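Local coordinates for protein D-lactate dehydrogenase (Fermentative) (Pseudomonas aeruginosa, PDB 6ABJ) that catalyses the NAD-dependent interconversion of D-lactate and pyruvate, as a tetrameric member of the D-isomer specific 2-hydroxyacid dehydrogenase family, at residues I129-L132 and L136-A139; A262-Q267 and L297-S302; T85-L90 and A332-G337; Q33-R38 and T326-I331. All coordinates share one frame; numbering follows the deposited sequence.

In the fold
The four contacts fall into two pairs at the two ends of a bilobal subunit. Contacts 1 and 2 lie in the NAD-binding domain, their centres about 17 Å apart, and reach strands 243-247, 268-273 and 306-308 of its parallel sheet; both also touch neighbouring subunits. Contacts 3 and 4, centres about 12 Å apart, share helix 317-335 and meet where Ala89 and Leu87 pack on Ile331. Centre-to-centre distances between the pairs are about 36 to 44 Å. Along the chain contact 1 precedes contact 2, and the segments of contacts 3 and 4 alternate around both, so the C-terminal helix returns to pack on the N-terminal parallel sheet.

Contact 1 (I129-L132 and L136-A139)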
loop_
_atom_site.group_PDB
_atom_site.type_symbol
_atom_site.label_atom_id
_atom_site.label_comp_id
_atom_site.label_asym_id
_atom_site.label_seq_id
_atom_site.Cartn_x
_atom_site.Cartn_y
_atom_site.Cartn_z
ATOM N N ILE B 129 -18.732 -4.537 6.853
ATOM C CA ILE B 129 -18.743 -5.774 7.670
ATOM C C ILE B 129 -17.922 -6.882 7.011
ATOM O O ILE B 129 -17.069 -7.528 7.657
ATOM C CB ILE B 129 -20.212 -6.279 7.872
ATOM C CG1 ILE B 129 -20.899 -5.335 8.837
ATOM C CG2 ILE B 129 -20.222 -7.689 8.439
ATOM C CD1 ILE B 129 -22.357 -5.512 9.028
ATOM N N LEU B 130 -18.136 -7.092 5.718
ATOM C CA LEU B 130 -17.490 -8.211 5.056
ATOM C C LEU B 130 -16.027 -7.972 4.848
ATOM O O LEU B 130 -15.235 -8.872 5.018
ATOM C CB LEU B 130 -18.165 -8.510 3.718
ATOM C CG LEU B 130 -19.444 -9.354 3.929
ATOM C CD1 LEU B 130 -20.293 -9.223 2.723
ATOM C CD2 LEU B 130 -19.096 -10.806 4.292
ATOM N N THR B 131 -15.635 -6.725 4.535
ATOM C CA THR B 131 -14.244 -6.462 4.372
ATOM C C THR B 131 -13.488 -6.668 5.707
ATOM O O THR B 131 -12.366 -7.177 5.720
ATOM C CB THR B 131 -13.904 -5.091 3.694
ATOM O OG1 THR B 131 -12.488 -5.078 3.429
ATOM C CG2 THR B 131 -14.126 -3.958 4.549
ATOM N N LEU B 132 -14.068 -6.201 6.794
ATOM C CA LEU B 132 -13.441 -6.370 8.076
ATOM C C LEU B 132 -13.366 -7.865 8.477
ATOM O O LEU B 132 -12.343 -8.343 8.949
ATOM C CB LEU B 132 -14.213 -5.611 9.150
ATOM C CG LEU B 132 -14.041 -4.071 9.171
ATOM C CD1 LEU B 132 -15.163 -3.407 9.946
ATOM C CD2 LEU B 132 -12.666 -3.783 9.799
ATOM N N LEU B 136 -10.507 -8.339 3.707
ATOM C CA LEU B 136 -10.310 -8.240 2.288
ATOM C C LEU B 136 -9.340 -7.098 1.860
ATOM O O LEU B 136 -8.638 -7.248 0.913
ATOM C CB LEU B 136 -11.619 -8.030 1.589
ATOM C CG LEU B 136 -12.684 -9.170 1.741
ATOM C CD1 LEU B 136 -14.011 -8.853 1.079
ATOM C CD2 LEU B 136 -12.086 -10.482 1.295
ATOM N N HIS B 137 -9.350 -6.006 2.597
ATOM C CA HIS B 137 -8.442 -4.860 2.332
ATOM C C HIS B 137 -6.997 -5.310 2.589
ATOM O O HIS B 137 -6.079 -5.004 1.791
ATOM C CB HIS B 137 -8.885 -3.680 3.221
ATOM C CG HIS B 137 -8.891 -3.960 4.683
ATOM N ND1 HIS B 137 -9.787 -4.794 5.301
ATOM C CD2 HIS B 137 -8.092 -3.515 5.663
ATOM C CE1 HIS B 137 -9.540 -4.845 6.582
ATOM N NE2 HIS B 137 -8.520 -4.052 6.827
ATOM N N ARG B 138 -6.795 -6.111 3.628
ATOM C CA ARG B 138 -5.436 -6.664 3.929
ATOM C C ARG B 138 -5.026 -7.702 2.861
ATOM O O ARG B 138 -3.888 -7.700 2.379
ATOM C CB ARG B 138 -5.388 -7.275 5.288
ATOM C CG ARG B 138 -5.747 -6.248 6.420
ATOM C CD ARG B 138 -5.392 -6.802 7.833
ATOM N NE ARG B 138 -3.955 -7.033 7.940
ATOM C CZ ARG B 138 -3.368 -8.018 8.628
ATOM N NH1 ARG B 138 -4.086 -8.858 9.386
ATOM N NH2 ARG B 138 -2.046 -8.106 8.580
ATOM N N ALA B 139 -5.963 -8.609 2.519
ATOM C CA ALA B 139 -5.690 -9.601 1.440
ATOM C C ALA B 139 -5.280 -8.975 0.125
ATOM O O ALA B 139 -4.337 -9.399 -0.501
ATOM C CB ALA B 139 -6.870 -10.503 1.251
#
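Thr131 and Leu136 are joined by a backbone hydrogen bond, Leu136 N to Thr131 O at 3.0 Å, which bridges the break between helices 118-134 and 136-143. The bond is somewhat bent, with an N-H...O angle of 142°. A second bond links side chains: Thr131 OG1 lies 3.3 Å from His137 ND1, at the edge of the imidazole and near its plane, and either atom could be the donor. With OG1 anti to the backbone N (chi1 -172°), the threonine directs its hydroxyl at the start of the next helix. The two side chains cross nearly perpendicularly, and Arg138 CG lies over one face of the imidazole, toward its rim.

Around this polar core, Leu136 CB sits 3.6 Å from Thr131 OG1, while its CD1 extends back to Leu130 O at 4.1 Å. The second subunit closes over the junction: its Leu136 packs on Thr131, its Thr131 on Leu136, and its Tyr140 meets His137 edge-to-face. Leu132 turns to Met244 and Ile246 of strand 243-247. The arrangement is a buried break between two consecutive helices, at a subunit interface of the Rossmann-type NAD-binding domain.

Contact 2 (A262-Q267 and L297-S302)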
loop_
_atom_site.group_PDB
_atom_site.type_symbol
_atom_site.label_atom_id
_atom_site.label_comp_id
_atom_site.label_asym_id
_atom_site.label_seq_id
_atom_site.Cartn_x
_atom_site.Cartn_y
_atom_site.Cartn_z
ATOM N N ALA B 262 -10.417 0.501 23.652
ATOM C CA ALA B 262 -11.184 -0.734 23.427
ATOM C C ALA B 262 -10.573 -1.590 22.316
ATOM O O ALA B 262 -10.529 -2.789 22.418
ATOM C CB ALA B 262 -12.594 -0.378 23.072
ATOM N N LEU B 263 -10.080 -0.921 21.288
ATOM C CA LEU B 263 -9.347 -1.596 20.211
ATOM C C LEU B 263 -7.998 -2.072 20.710
ATOM O O LEU B 263 -7.617 -3.215 20.451
ATOM C CB LEU B 263 -9.222 -0.665 18.990
ATOM C CG LEU B 263 -10.505 -0.425 18.192
ATOM C CD1 LEU B 263 -10.477 0.865 17.394
ATOM C CD2 LEU B 263 -10.792 -1.590 17.220
ATOM N N LYS B 264 -7.300 -1.261 21.503
ATOM C CA LYS B 264 -6.026 -1.699 22.038
ATOM C C LYS B 264 -6.153 -2.933 22.906
ATOM O O LYS B 264 -5.291 -3.827 22.844
ATOM C CB LYS B 264 -5.318 -0.608 22.775
ATOM C CG LYS B 264 -4.839 0.456 21.830
ATOM C CD LYS B 264 -4.304 1.660 22.564
ATOM C CE LYS B 264 -3.133 1.364 23.467
ATOM N NZ LYS B 264 -2.798 2.649 24.132
ATOM N N SER B 265 -7.220 -3.014 23.683
ATOM C CA SER B 265 -7.324 -4.120 24.645
ATOM C C SER B 265 -7.872 -5.367 24.008
ATOM O O SER B 265 -7.823 -6.454 24.600
ATOM C CB SER B 265 -8.266 -3.753 25.787
ATOM O OG SER B 265 -9.569 -3.622 25.344
ATOM N N GLY B 266 -8.454 -5.224 22.827
ATOM C CA GLY B 266 -9.135 -6.346 22.192
ATOM C C GLY B 266 -10.615 -6.418 22.579
ATOM O O GLY B 266 -11.331 -7.196 22.007
ATOM N N GLN B 267 -11.078 -5.586 23.501
ATOM C CA GLN B 267 -12.425 -5.557 23.830
ATOM C C GLN B 267 -13.311 -5.331 22.564
ATOM O O GLN B 267 -14.356 -5.980 22.404
ATOM C CB GLN B 267 -12.723 -4.470 24.893
ATOM C CG GLN B 267 -14.205 -4.131 25.126
ATOM C CD GLN B 267 -15.071 -5.281 25.621
ATOM O OE1 GLN B 267 -14.591 -6.361 25.910
ATOM N NE2 GLN B 267 -16.398 -5.051 25.641
ATOM N N LEU B 297 -8.294 10.234 15.204
ATOM C CA LEU B 297 -8.440 9.685 13.883
ATOM C C LEU B 297 -7.150 9.049 13.400
ATOM O O LEU B 297 -7.202 8.003 12.804
ATOM C CB LEU B 297 -8.859 10.759 12.865
ATOM C CG LEU B 297 -9.142 10.282 11.459
ATOM C CD1 LEU B 297 -10.262 9.273 11.457
ATOM C CD2 LEU B 297 -9.526 11.431 10.539
ATOM N N ALA B 298 -6.003 9.698 13.614
ATOM C CA ALA B 298 -4.735 9.107 13.131
ATOM C C ALA B 298 -4.519 7.692 13.764
ATOM O O ALA B 298 -4.039 6.728 13.092
ATOM C CB ALA B 298 -3.556 10.001 13.407
ATOM N N ARG B 299 -4.857 7.580 15.009
ATOM C CA ARG B 299 -4.649 6.336 15.741
ATOM C C ARG B 299 -5.642 5.276 15.239
ATOM O O ARG B 299 -5.256 4.143 15.013
ATOM C CB ARG B 299 -4.806 6.532 17.248
ATOM C CG ARG B 299 -4.526 5.270 18.073
ATOM C CD ARG B 299 -3.093 4.884 17.944
ATOM N NE ARG B 299 -2.595 4.113 19.086
ATOM C CZ ARG B 299 -2.137 2.858 19.067
ATOM N NH1 ARG B 299 -2.152 2.118 17.970
ATOM N NH2 ARG B 299 -1.694 2.315 20.177
ATOM N N LEU B 300 -6.897 5.670 15.002
ATOM C CA LEU B 300 -7.868 4.739 14.458
ATOM C C LEU B 300 -7.440 4.193 13.119
ATOM O O LEU B 300 -7.558 2.982 12.892
ATOM C CB LEU B 300 -9.243 5.420 14.280
ATOM C CG LEU B 300 -9.933 5.723 15.603
ATOM C CD1 LEU B 300 -11.159 6.644 15.372
ATOM C CD2 LEU B 300 -10.355 4.433 16.285
ATOM N N LEU B 301 -6.967 5.078 12.243
ATOM C CA LEU B 301 -6.545 4.703 10.933
ATOM C C LEU B 301 -5.412 3.617 10.874
ATOM O O LEU B 301 -5.367 2.900 9.914
ATOM C CB LEU B 301 -6.133 5.885 10.090
ATOM C CG LEU B 301 -7.350 6.756 9.714
ATOM C CD1 LEU B 301 -6.862 8.136 9.263
ATOM C CD2 LEU B 301 -8.247 6.131 8.659
ATOM N N SER B 302 -4.628 3.502 11.947
ATOM C CA SER B 302 -3.495 2.606 12.063
ATOM C C SER B 302 -3.775 1.143 12.310
ATOM O O SER B 302 -2.970 0.263 11.975
ATOM C CB SER B 302 -2.656 3.048 13.274
ATOM O OG SER B 302 -1.962 4.263 13.077
#
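Helices 256-265 and 295-302 of the Rossmann-type NAD-binding domain meet here through two pairs of side chains, one apolar and one cationic, beside the parallel strands 268-273 and 306-308. The backbones stay well separated, with Leu263 CA and Leu300 CA 8.7 Å apart, so side chains alone bridge them. In the inner pair, Leu263 CD1 touches Leu300 CD2 at 3.7 Å, one methyl of each meeting where the two chains cross at about a right angle. Leu263 also packs on Leu268 and Val306, and Leu300 on Leu271, which ties the pair to the sheet beneath.

The outer pair is Lys264 and Arg299. Arg299 has CG anti to its own N (chi1 -177°) and bends at chi2, bringing the guanidinium across the lysine chain. The approach is oblique, and NH2 lies against the aliphatic portion of Lys264. Although Lys264 NZ and Arg299 NH2 are only 4.1 Å apart, the two cations converge on one carboxylate: each forms a salt bridge to OD1 of Asp295 of the third subunit. Arg299 NH2 also donates to Leu292 O of that subunit, and Lys264 NZ is further paired with Glu261. The shared carboxylate would be expected to offset the like charges; these bonds place the corner at the interface with the third subunit.

Where helix 256-265 ends, Gly266 adopts positive phi (90°), and Ser265 OG forms an ST turn by accepting from Gln267 N at 3.1 Å. Across the outer pair, the nearest approach is Lys264 CD to Arg299 NH2, 3.6 Å.

Contact 3 (T85-L90 and A332-G337); sequences TRLVAL and AAWQDG
A tryptophan from the end of helix 317-335 packs on strand 87-90 of the N-terminal parallel sheet, a helix-on-sheet contact with a CH-pi interaction at its heart. Leu87 CB stands 4.0 Å from the centroid of the six-membered ring of Trp334, only 12° off the ring normal and therefore squarely over the face. The leucine methyls extend the cover: CD2 rests 3.8 Å from Trp334 CD2, while CD1 reaches toward the five-membered ring. A trans first torsion in Trp334 (chi1 161°) carries the indole out from the helix to the strand.

Arg86 adds a solvent-exposed outer layer. Its guanidinium and the indole are inclined by 51°, so they do not form a parallel stack; instead, the six-membered-ring carbon Trp334 CH2 lies over the centre of the guanidinium face. Arg86 NH1 forms a salt bridge to Glu62, a residue that itself touches Trp334, and this pairing would restrict the movement of the group.

Just beyond, the helix finishes in a Schellman motif at Gly337, whose N bonds to Trp334 O at 2.9 Å. On the outer side of the contact, Arg86 NH1 comes within 3.7 Å of Trp334 CH2.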
loop_
_atom_site.group_PDB
_atom_site.type_symbol
_atom_site.label_atom_id
_atom_site.label_comp_id
_atom_site.label_asym_id
_atom_site.label_seq_id
_atom_site.Cartn_x
_atom_site.Cartn_y
_atom_site.Cartn_z
ATOM N N THR B 85 -26.781 36.539 -4.645
ATOM C CA THR B 85 -27.193 35.151 -4.535
ATOM C C THR B 85 -28.458 35.105 -3.734
ATOM O O THR B 85 -28.563 35.790 -2.712
ATOM C CB THR B 85 -26.075 34.297 -3.915
ATOM O OG1 THR B 85 -24.971 34.283 -4.819
ATOM C CG2 THR B 85 -26.558 32.905 -3.642
ATOM N N ARG B 86 -29.454 34.352 -4.196
ATOM C CA ARG B 86 -30.771 34.376 -3.527
ATOM C C ARG B 86 -31.168 33.055 -2.893
ATOM O O ARG B 86 -32.082 33.020 -2.086
ATOM C CB ARG B 86 -31.892 34.854 -4.483
ATOM C CG ARG B 86 -31.774 36.303 -4.984
ATOM C CD ARG B 86 -32.876 36.602 -6.030
ATOM N NE ARG B 86 -34.246 36.354 -5.507
ATOM C CZ ARG B 86 -35.267 35.824 -6.207
ATOM N NH1 ARG B 86 -35.161 35.516 -7.503
ATOM N NH2 ARG B 86 -36.425 35.603 -5.601
ATOM N N LEU B 87 -30.433 31.971 -3.189
ATOM C CA LEU B 87 -30.699 30.682 -2.579
ATOM C C LEU B 87 -29.371 29.876 -2.419
ATOM O O LEU B 87 -28.547 29.862 -3.319
ATOM C CB LEU B 87 -31.687 29.884 -3.432
ATOM C CG LEU B 87 -31.959 28.436 -3.025
ATOM C CD1 LEU B 87 -32.799 28.260 -1.770
ATOM C CD2 LEU B 87 -32.613 27.742 -4.193
ATOM N N VAL B 88 -29.241 29.228 -1.262
ATOM C CA VAL B 88 -28.166 28.284 -1.010
ATOM C C VAL B 88 -28.790 26.895 -1.013
ATOM O O VAL B 88 -29.623 26.603 -0.184
ATOM C CB VAL B 88 -27.569 28.539 0.406
ATOM C CG1 VAL B 88 -26.511 27.471 0.759
ATOM C CG2 VAL B 88 -26.964 29.934 0.489
ATOM N N ALA B 89 -28.413 26.064 -1.978
ATOM C CA ALA B 89 -28.906 24.690 -2.076
ATOM C C ALA B 89 -27.767 23.775 -1.613
ATOM O O ALA B 89 -26.695 23.772 -2.252
ATOM C CB ALA B 89 -29.253 24.326 -3.496
ATOM N N LEU B 90 -28.008 22.992 -0.556
ATOM C CA LEU B 90 -26.971 22.032 -0.035
ATOM C C LEU B 90 -27.253 20.710 -0.691
ATOM O O LEU B 90 -28.377 20.150 -0.577
ATOM C CB LEU B 90 -27.051 21.860 1.447
ATOM C CG LEU B 90 -27.179 23.107 2.293
ATOM C CD1 LEU B 90 -27.432 22.741 3.728
ATOM C CD2 LEU B 90 -25.926 23.935 2.157
ATOM N N ALA B 332 -36.303 24.274 -8.084
ATOM C CA ALA B 332 -37.519 24.599 -8.899
ATOM C C ALA B 332 -38.648 25.022 -7.959
ATOM O O ALA B 332 -39.390 25.970 -8.217
ATOM C CB ALA B 332 -37.917 23.393 -9.751
ATOM N N ALA B 333 -38.741 24.315 -6.845
ATOM C CA ALA B 333 -39.742 24.595 -5.826
ATOM C C ALA B 333 -39.537 25.960 -5.172
ATOM O O ALA B 333 -40.502 26.760 -5.030
ATOM C CB ALA B 333 -39.819 23.475 -4.814
ATOM N N TRP B 334 -38.309 26.284 -4.791
ATOM C CA TRP B 334 -38.063 27.596 -4.227
ATOM C C TRP B 334 -38.516 28.671 -5.196
ATOM O O TRP B 334 -39.184 29.655 -4.811
ATOM C CB TRP B 334 -36.572 27.782 -3.903
ATOM C CG TRP B 334 -36.131 29.229 -3.736
ATOM C CD1 TRP B 334 -36.255 30.031 -2.604
ATOM C CD2 TRP B 334 -35.496 30.102 -4.745
ATOM N NE1 TRP B 334 -35.754 31.287 -2.832
ATOM C CE2 TRP B 334 -35.283 31.397 -4.091
ATOM C CE3 TRP B 334 -35.094 29.942 -6.065
ATOM C CZ2 TRP B 334 -34.698 32.465 -4.749
ATOM C CZ3 TRP B 334 -34.504 31.030 -6.716
ATOM C CH2 TRP B 334 -34.312 32.258 -6.072
ATOM N N GLN B 335 -38.128 28.499 -6.455
ATOM C CA GLN B 335 -38.488 29.376 -7.586
ATOM C C GLN B 335 -39.982 29.664 -7.650
ATOM O O GLN B 335 -40.381 30.792 -7.916
ATOM C CB GLN B 335 -38.051 28.681 -8.875
ATOM C CG GLN B 335 -37.844 29.544 -10.083
ATOM C CD GLN B 335 -37.682 28.679 -11.352
ATOM O OE1 GLN B 335 -36.791 27.801 -11.471
ATOM N NE2 GLN B 335 -38.571 28.913 -12.304
ATOM N N ASP B 336 -40.790 28.631 -7.439
ATOM C CA ASP B 336 -42.234 28.732 -7.471
ATOM C C ASP B 336 -42.839 29.125 -6.173
ATOM O O ASP B 336 -44.043 29.183 -6.075
ATOM C CB ASP B 336 -42.809 27.375 -7.831
ATOM C CG ASP B 336 -42.413 26.937 -9.225
ATOM O OD1 ASP B 336 -42.146 27.813 -10.095
ATOM O OD2 ASP B 336 -42.353 25.702 -9.444
ATOM N N GLY B 337 -42.041 29.398 -5.151
ATOM C CA GLY B 337 -42.583 29.637 -3.809
ATOM C C GLY B 337 -43.151 28.460 -3.037
ATOM O O GLY B 337 -43.989 28.625 -2.178
#

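Contact 4 (Q33-R38 and T326-I331); sequences QASNHR and TTLDNI
Asn36 and Leu328 mark the closest backbone approach, their CA atoms 7.3 Å apart, where the chain of helix 26-35 passes into a 3-10 turn at Asn36 and His37 and comes up to the regular helix 317-335. Backbone bonds in this first segment are weak: Asn36 N to Gln33 O is 3.4 Å. By contrast, 326-331 is well-formed helix, and its Asn330 N reaches Thr326 O at 2.8 Å.

A single leucine carries the contact. Leu328 has CG anti to its carbonyl carbon (chi1 -64°) and sends CD1 into the angle between Ser35 and Asn36. This methyl touches backbone as much as side chain, lying 3.7 Å from Asn36 N and as close to Asn36 CA. Ser35 OG comes alongside at 3.8 Å from Leu328 CD1, and Asn36 OD1 at 4.0 Å from the same methyl, the asparagine side chain crossing the leucine at roughly a right angle. Both polar groups find their hydrogen-bonding partners elsewhere. Ser35 OG bonds to Asp325 OD1, one turn back along helix 317-335, and Asn36 OD1 accepts from Phe41 N, so the apolar methyl sits between two tethered polar side chains. Arg38 forms a salt bridge to the same oxygen of Asp325, a polar link between 33-38 and the middle of helix 317-335, beside the leucine.

Leu328 also packs on Ile19 of strand 18-21 and on His39, while Asn36 touches Leu43 of strand 42-45. Ile331, farther along helix 317-335, covers Ile19, Leu87 and Ala89, placing the C-terminal helix beside helix 26-35 and against strands 18-21 and 87-90.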
loop_
_atom_site.group_PDB
_atom_site.type_symbol
_atom_site.label_atom_id
_atom_site.label_comp_id
_atom_site.label_asym_id
_atom_site.label_seq_id
_atom_site.Cartn_x
_atom_site.Cartn_y
_atom_site.Cartn_z
ATOM N N GLN B 33 -25.686 16.864 -14.229
ATOM C CA GLN B 33 -26.014 16.998 -15.668
ATOM C C GLN B 33 -27.109 16.071 -16.139
ATOM O O GLN B 33 -27.980 16.497 -16.879
ATOM C CB GLN B 33 -24.790 16.903 -16.547
ATOM C CG GLN B 33 -24.015 18.178 -16.349
ATOM C CD GLN B 33 -22.820 18.346 -17.219
ATOM O OE1 GLN B 33 -22.264 17.391 -17.734
ATOM N NE2 GLN B 33 -22.416 19.595 -17.387
ATOM N N ALA B 34 -27.116 14.844 -15.672
ATOM C CA ALA B 34 -28.145 13.905 -16.086
ATOM C C ALA B 34 -29.491 14.294 -15.496
ATOM O O ALA B 34 -30.525 14.218 -16.181
ATOM C CB ALA B 34 -27.766 12.501 -15.647
ATOM N N SER B 35 -29.468 14.749 -14.236
ATOM C CA SER B 35 -30.692 15.111 -13.568
ATOM C C SER B 35 -31.323 16.386 -14.171
ATOM O O SER B 35 -32.537 16.583 -14.106
ATOM C CB SER B 35 -30.417 15.298 -12.078
ATOM O OG SER B 35 -31.620 15.718 -11.459
ATOM N N ASN B 36 -30.499 17.216 -14.766
ATOM C CA ASN B 36 -30.915 18.491 -15.389
ATOM C C ASN B 36 -31.717 18.328 -16.710
ATOM O O ASN B 36 -32.256 19.304 -17.224
ATOM C CB ASN B 36 -29.672 19.367 -15.643
ATOM C CG ASN B 36 -29.996 20.849 -15.812
ATOM O OD1 ASN B 36 -30.916 21.424 -15.166
ATOM N ND2 ASN B 36 -29.240 21.484 -16.681
ATOM N N HIS B 37 -31.857 17.095 -17.206
ATOM C CA HIS B 37 -32.616 16.808 -18.442
ATOM C C HIS B 37 -34.097 17.161 -18.312
ATOM O O HIS B 37 -34.775 17.282 -19.311
ATOM C CB HIS B 37 -32.445 15.342 -18.910
ATOM C CG HIS B 37 -31.043 14.999 -19.348
ATOM N ND1 HIS B 37 -30.108 15.956 -19.693
ATOM C CD2 HIS B 37 -30.427 13.801 -19.513
ATOM C CE1 HIS B 37 -28.977 15.364 -20.040
ATOM N NE2 HIS B 37 -29.144 14.056 -19.939
ATOM N N ARG B 38 -34.591 17.348 -17.091
ATOM C CA ARG B 38 -35.961 17.798 -16.863
ATOM C C ARG B 38 -36.000 19.178 -16.189
ATOM O O ARG B 38 -37.004 19.538 -15.621
ATOM C CB ARG B 38 -36.749 16.750 -16.036
ATOM C CG ARG B 38 -35.913 15.960 -15.016
ATOM C CD ARG B 38 -35.236 14.790 -15.747
ATOM N NE ARG B 38 -34.369 14.003 -14.884
ATOM C CZ ARG B 38 -34.805 13.104 -14.005
ATOM N NH1 ARG B 38 -36.103 12.872 -13.856
ATOM N NH2 ARG B 38 -33.942 12.427 -13.265
ATOM N N THR B 326 -33.398 15.525 -6.208
ATOM C CA THR B 326 -33.925 16.184 -5.058
ATOM C C THR B 326 -33.449 17.638 -5.021
ATOM O O THR B 326 -34.269 18.562 -4.828
ATOM C CB THR B 326 -33.614 15.411 -3.780
ATOM O OG1 THR B 326 -34.438 14.222 -3.801
ATOM C CG2 THR B 326 -34.007 16.206 -2.600
ATOM N N THR B 327 -32.159 17.869 -5.262
ATOM C CA THR B 327 -31.610 19.220 -5.141
ATOM C C THR B 327 -32.181 20.149 -6.264
ATOM O O THR B 327 -32.587 21.272 -5.979
ATOM C CB THR B 327 -30.089 19.160 -5.185
ATOM O OG1 THR B 327 -29.631 18.381 -4.056
ATOM C CG2 THR B 327 -29.465 20.536 -5.158
ATOM N N LEU B 328 -32.229 19.664 -7.507
ATOM C CA LEU B 328 -32.805 20.433 -8.599
ATOM C C LEU B 328 -34.317 20.676 -8.382
ATOM O O LEU B 328 -34.805 21.811 -8.592
ATOM C CB LEU B 328 -32.490 19.782 -9.963
ATOM C CG LEU B 328 -30.987 19.748 -10.320
ATOM C CD1 LEU B 328 -30.727 19.363 -11.766
ATOM C CD2 LEU B 328 -30.273 21.052 -10.018
ATOM N N ASP B 329 -35.048 19.657 -7.915
ATOM C CA ASP B 329 -36.445 19.857 -7.539
ATOM C C ASP B 329 -36.591 20.888 -6.428
ATOM O O ASP B 329 -37.533 21.701 -6.463
ATOM C CB ASP B 329 -37.146 18.551 -7.157
ATOM C CG ASP B 329 -37.423 17.640 -8.369
ATOM O OD1 ASP B 329 -37.306 18.100 -9.553
ATOM O OD2 ASP B 329 -37.810 16.466 -8.134
ATOM N N ASN B 330 -35.708 20.856 -5.427
ATOM C CA ASN B 330 -35.755 21.852 -4.354
ATOM C C ASN B 330 -35.612 23.268 -4.919
ATOM O O ASN B 330 -36.229 24.228 -4.429
ATOM C CB ASN B 330 -34.654 21.653 -3.286
ATOM C CG ASN B 330 -34.876 20.465 -2.410
ATOM O OD1 ASN B 330 -35.966 19.894 -2.323
ATOM N ND2 ASN B 330 -33.788 20.067 -1.706
ATOM N N ILE B 331 -34.782 23.380 -5.941
ATOM C CA ILE B 331 -34.464 24.678 -6.512
ATOM C C ILE B 331 -35.681 25.185 -7.321
ATOM O O ILE B 331 -36.020 26.389 -7.240
ATOM C CB ILE B 331 -33.167 24.621 -7.370
ATOM C CG1 ILE B 331 -31.928 24.545 -6.460
ATOM C CG2 ILE B 331 -33.006 25.878 -8.225
ATOM C CD1 ILE B 331 -30.648 24.142 -7.171
#